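Local coordinates for protein polyhedrin (PDB 5A9A) that forms the crystalline lattice of cypovirus polyhedra, the microcrystalline occlusion bodies that probably protect embedded virus particles between insect hosts, at residues V29-I41 and L49-F62. Numbering follows the deposited sequence.
Sequences VQDAIKRVAIIFI and LIDYNAPEFINGYF
F40 turns the edge of its ring onto one face of F62, a T-shaped pair with centroids 5.0 Å apart and planes at 69°; F40 CE2 stands 3.6 Å from F62 CE2, over the rim rather than the middle. I50 CD1 also meets the F40 edge, in the ring plane, while I50 CG1 lies at the edge of F62. The carbonyl oxygen of V36 sits at the edge of the Y52 ring, and I38 CG1 approaches Y52 CE1 obliquely at 3.7 Å.

On the opposite face of the hairpin, which carries R35, A37, D51 and N53, the R35 guanidinium grips the D51 carboxylate side-on, its chain extended from CG to NE with CG anti to the backbone N (chi1 -166°). R35 NE meets D51 OD1 at 2.9 Å, nearly straight at 174°. R35 NH2 reaches D51 OD2 at 2.7 Å, from above the carboxylate plane. D127 of the second subunit also salt-bridges R35 NH2. K34 NZ hydrogen-bonds both A32 O (2.7 Å) and P55 O (3.1 Å), tying the loop before strand 34-41 to the connection after A54.

Six backbone hydrogen bonds, paired at K34/A54, V36/Y52 and I38/I50, define an antiparallel hairpin. Its strand 34-41 continues the sheet to strand 105-111 and strand 49-54 to 201-208, with helix 211-221 against L49 and D51; strand 57-62 passes over the face bearing V36 and I38, touching it through I58 and F62, and pairs with strand 170-176 of a second sheet.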
# COMPACT_ATOMS: atom_id res chain seq x y z
N VAL A 29 -0.68 16.99 19.82
CA VAL A 29 -1.83 16.23 20.30
C VAL A 29 -1.77 14.84 19.70
O VAL A 29 -1.44 14.68 18.52
CB VAL A 29 -3.16 16.90 19.88
CG1 VAL A 29 -4.35 16.05 20.31
CG2 VAL A 29 -3.26 18.30 20.47
N GLN A 30 -2.08 13.82 20.49
CA GLN A 30 -2.07 12.45 19.98
C GLN A 30 -3.06 12.32 18.83
O GLN A 30 -4.18 12.81 18.90
CB GLN A 30 -2.36 11.44 21.09
CG GLN A 30 -1.19 11.21 22.03
CD GLN A 30 0.01 10.59 21.33
OE1 GLN A 30 -0.05 9.46 20.85
NE2 GLN A 30 1.11 11.34 21.27
N ASP A 31 -2.62 11.64 17.77
CA ASP A 31 -3.39 11.51 16.53
C ASP A 31 -3.41 12.80 15.70
O ASP A 31 -4.20 12.93 14.76
CB ASP A 31 -4.81 11.01 16.79
CG ASP A 31 -4.91 9.50 16.71
OD1 ASP A 31 -3.85 8.83 16.68
OD2 ASP A 31 -6.04 8.96 16.66
N ALA A 32 -2.55 13.75 16.05
CA ALA A 32 -2.31 14.89 15.18
C ALA A 32 -1.55 14.39 13.96
O ALA A 32 -0.87 13.37 14.02
CB ALA A 32 -1.51 15.96 15.90
N ILE A 33 -1.69 15.10 12.84
CA ILE A 33 -1.04 14.69 11.60
C ILE A 33 0.46 15.00 11.61
O ILE A 33 0.89 16.03 12.12
CB ILE A 33 -1.69 15.38 10.39
CG1 ILE A 33 -3.05 14.75 10.08
CG2 ILE A 33 -0.78 15.30 9.17
CD1 ILE A 33 -2.97 13.30 9.64
N LYS A 34 1.23 14.09 11.03
CA LYS A 34 2.64 14.34 10.74
C LYS A 34 2.77 14.48 9.24
O LYS A 34 2.01 13.86 8.49
CB LYS A 34 3.52 13.18 11.24
CG LYS A 34 3.67 13.11 12.75
CD LYS A 34 2.41 12.59 13.42
CE LYS A 34 2.47 12.72 14.93
NZ LYS A 34 1.16 12.40 15.56
N ARG A 35 3.71 15.30 8.78
CA ARG A 35 3.83 15.58 7.35
C ARG A 35 5.28 15.55 6.87
O ARG A 35 6.16 16.21 7.43
CB ARG A 35 3.18 16.93 7.02
CG ARG A 35 2.95 17.17 5.54
CD ARG A 35 1.92 18.26 5.29
NE ARG A 35 1.59 18.39 3.87
CZ ARG A 35 0.87 19.39 3.36
NH1 ARG A 35 0.40 20.35 4.14
NH2 ARG A 35 0.63 19.43 2.06
N VAL A 36 5.52 14.76 5.83
CA VAL A 36 6.86 14.58 5.28
C VAL A 36 6.85 14.87 3.78
O VAL A 36 5.99 14.38 3.05
CB VAL A 36 7.36 13.13 5.49
CG1 VAL A 36 8.58 12.85 4.62
CG2 VAL A 36 7.66 12.88 6.95
N ALA A 37 7.80 15.69 3.34
CA ALA A 37 7.98 15.93 1.91
C ALA A 37 9.29 15.30 1.43
O ALA A 37 10.37 15.67 1.89
CB ALA A 37 7.98 17.42 1.62
N ILE A 38 9.17 14.32 0.53
CA ILE A 38 10.33 13.76 -0.14
C ILE A 38 10.53 14.53 -1.44
O ILE A 38 9.64 14.56 -2.29
CB ILE A 38 10.14 12.28 -0.49
CG1 ILE A 38 9.66 11.48 0.73
CG2 ILE A 38 11.43 11.70 -1.04
CD1 ILE A 38 10.66 11.42 1.87
N ILE A 39 11.70 15.16 -1.58
CA ILE A 39 11.97 15.99 -2.75
C ILE A 39 13.21 15.50 -3.50
O ILE A 39 14.31 15.47 -2.95
CB ILE A 39 12.21 17.46 -2.34
CG1 ILE A 39 11.12 17.92 -1.37
CG2 ILE A 39 12.26 18.35 -3.57
CD1 ILE A 39 11.44 19.23 -0.68
N PHE A 40 13.02 15.12 -4.76
CA PHE A 40 14.13 14.71 -5.61
C PHE A 40 14.59 15.87 -6.48
O PHE A 40 13.78 16.65 -6.96
CB PHE A 40 13.73 13.53 -6.49
CG PHE A 40 13.42 12.27 -5.73
CD1 PHE A 40 14.43 11.39 -5.39
CD2 PHE A 40 12.12 11.97 -5.36
CE1 PHE A 40 14.15 10.23 -4.69
CE2 PHE A 40 11.83 10.81 -4.66
CZ PHE A 40 12.84 9.94 -4.33
N ILE A 41 15.90 15.96 -6.68
CA ILE A 41 16.48 16.96 -7.58
C ILE A 41 16.99 16.25 -8.82
O ILE A 41 17.60 15.18 -8.72
CB ILE A 41 17.65 17.71 -6.91
CG1 ILE A 41 17.24 18.20 -5.52
CG2 ILE A 41 18.09 18.87 -7.80
CD1 ILE A 41 18.32 18.98 -4.81
N LEU A 49 8.30 16.54 -6.00
CA LEU A 49 8.00 16.52 -4.57
C LEU A 49 6.84 15.59 -4.26
O LEU A 49 5.77 15.69 -4.85
CB LEU A 49 7.69 17.94 -4.08
CG LEU A 49 7.52 18.13 -2.57
CD1 LEU A 49 7.86 19.56 -2.19
CD2 LEU A 49 6.11 17.77 -2.12
N ILE A 50 7.06 14.67 -3.31
CA ILE A 50 6.01 13.75 -2.89
C ILE A 50 5.62 14.02 -1.45
O ILE A 50 6.44 13.90 -0.53
CB ILE A 50 6.44 12.29 -3.06
CG1 ILE A 50 6.89 12.03 -4.50
CG2 ILE A 50 5.29 11.36 -2.70
CD1 ILE A 50 8.36 12.33 -4.74
N ASP A 51 4.36 14.37 -1.26
CA ASP A 51 3.86 14.84 0.03
C ASP A 51 3.13 13.73 0.78
O ASP A 51 2.14 13.18 0.28
CB ASP A 51 2.93 16.03 -0.21
CG ASP A 51 2.21 16.48 1.05
OD1 ASP A 51 2.77 16.33 2.15
OD2 ASP A 51 1.07 16.99 0.93
N TYR A 52 3.62 13.40 1.97
CA TYR A 52 3.04 12.34 2.79
C TYR A 52 2.41 12.92 4.05
O TYR A 52 2.91 13.90 4.61
CB TYR A 52 4.11 11.34 3.24
CG TYR A 52 4.69 10.44 2.16
CD1 TYR A 52 5.75 10.86 1.37
CD2 TYR A 52 4.19 9.16 1.97
CE1 TYR A 52 6.28 10.04 0.40
CE2 TYR A 52 4.72 8.33 1.00
CZ TYR A 52 5.77 8.77 0.22
OH TYR A 52 6.30 7.95 -0.75
N ASN A 53 1.33 12.31 4.52
CA ASN A 53 0.81 12.61 5.84
C ASN A 53 0.19 11.38 6.51
O ASN A 53 -0.34 10.49 5.84
CB ASN A 53 -0.20 13.77 5.80
CG ASN A 53 -1.61 13.33 5.42
OD1 ASN A 53 -2.27 12.60 6.16
ND2 ASN A 53 -2.08 13.80 4.28
N ALA A 54 0.30 11.32 7.83
CA ALA A 54 -0.27 10.22 8.61
C ALA A 54 -0.29 10.60 10.08
O ALA A 54 0.50 11.44 10.52
CB ALA A 54 0.51 8.94 8.40
N PRO A 55 -1.21 10.01 10.85
CA PRO A 55 -1.34 10.35 12.27
C PRO A 55 -0.52 9.46 13.22
O PRO A 55 -0.30 9.88 14.36
CB PRO A 55 -2.83 10.17 12.54
CG PRO A 55 -3.24 9.09 11.60
CD PRO A 55 -2.34 9.19 10.38
N GLU A 56 -0.08 8.29 12.78
CA GLU A 56 0.70 7.40 13.64
C GLU A 56 2.17 7.32 13.20
O GLU A 56 3.08 7.57 13.99
CB GLU A 56 0.10 6.00 13.70
CG GLU A 56 -1.42 5.97 13.79
CD GLU A 56 -1.96 6.83 14.92
OE1 GLU A 56 -1.23 7.08 15.90
OE2 GLU A 56 -3.12 7.27 14.81
N PHE A 57 2.39 6.97 11.94
CA PHE A 57 3.75 6.93 11.40
C PHE A 57 3.75 6.99 9.88
O PHE A 57 2.89 6.41 9.23
CB PHE A 57 4.51 5.69 11.88
CG PHE A 57 3.84 4.39 11.53
CD1 PHE A 57 4.11 3.76 10.32
CD2 PHE A 57 2.96 3.79 12.41
CE1 PHE A 57 3.50 2.56 10.00
CE2 PHE A 57 2.35 2.59 12.10
CZ PHE A 57 2.61 1.97 10.90
N ILE A 58 4.73 7.70 9.32
CA ILE A 58 4.93 7.72 7.88
C ILE A 58 6.12 6.86 7.51
O ILE A 58 7.27 7.25 7.70
CB ILE A 58 5.20 9.14 7.35
CG1 ILE A 58 4.01 10.06 7.62
CG2 ILE A 58 5.50 9.09 5.86
CD1 ILE A 58 4.29 11.52 7.34
N ASN A 59 5.84 5.67 6.99
CA ASN A 59 6.88 4.86 6.38
C ASN A 59 6.50 4.56 4.94
O ASN A 59 5.37 4.82 4.51
CB ASN A 59 7.14 3.57 7.16
CG ASN A 59 5.95 2.64 7.18
OD1 ASN A 59 4.98 2.84 6.46
ND2 ASN A 59 6.04 1.60 8.01
N GLY A 60 7.45 4.04 4.18
CA GLY A 60 7.24 3.80 2.77
C GLY A 60 8.57 3.65 2.08
O GLY A 60 9.62 3.57 2.73
N TYR A 61 8.55 3.63 0.75
CA TYR A 61 9.76 3.41 -0.01
C TYR A 61 9.61 3.94 -1.42
O TYR A 61 8.51 4.24 -1.89
CB TYR A 61 10.04 1.91 -0.09
CG TYR A 61 9.00 1.18 -0.91
CD1 TYR A 61 7.79 0.80 -0.34
CD2 TYR A 61 9.22 0.88 -2.24
CE1 TYR A 61 6.84 0.14 -1.08
CE2 TYR A 61 8.27 0.21 -2.99
CZ TYR A 61 7.08 -0.15 -2.41
OH TYR A 61 6.13 -0.81 -3.14
N PHE A 62 10.75 4.07 -2.09
CA PHE A 62 10.79 4.25 -3.52
C PHE A 62 11.67 3.15 -4.07
O PHE A 62 12.86 3.11 -3.77
CB PHE A 62 11.40 5.61 -3.87
CG PHE A 62 10.51 6.78 -3.57
CD1 PHE A 62 10.29 7.18 -2.26
CD2 PHE A 62 9.90 7.49 -4.59
CE1 PHE A 62 9.48 8.25 -1.97
CE2 PHE A 62 9.09 8.57 -4.31
CZ PHE A 62 8.87 8.95 -3.00
O HOH W 1 -0.38 10.13 17.14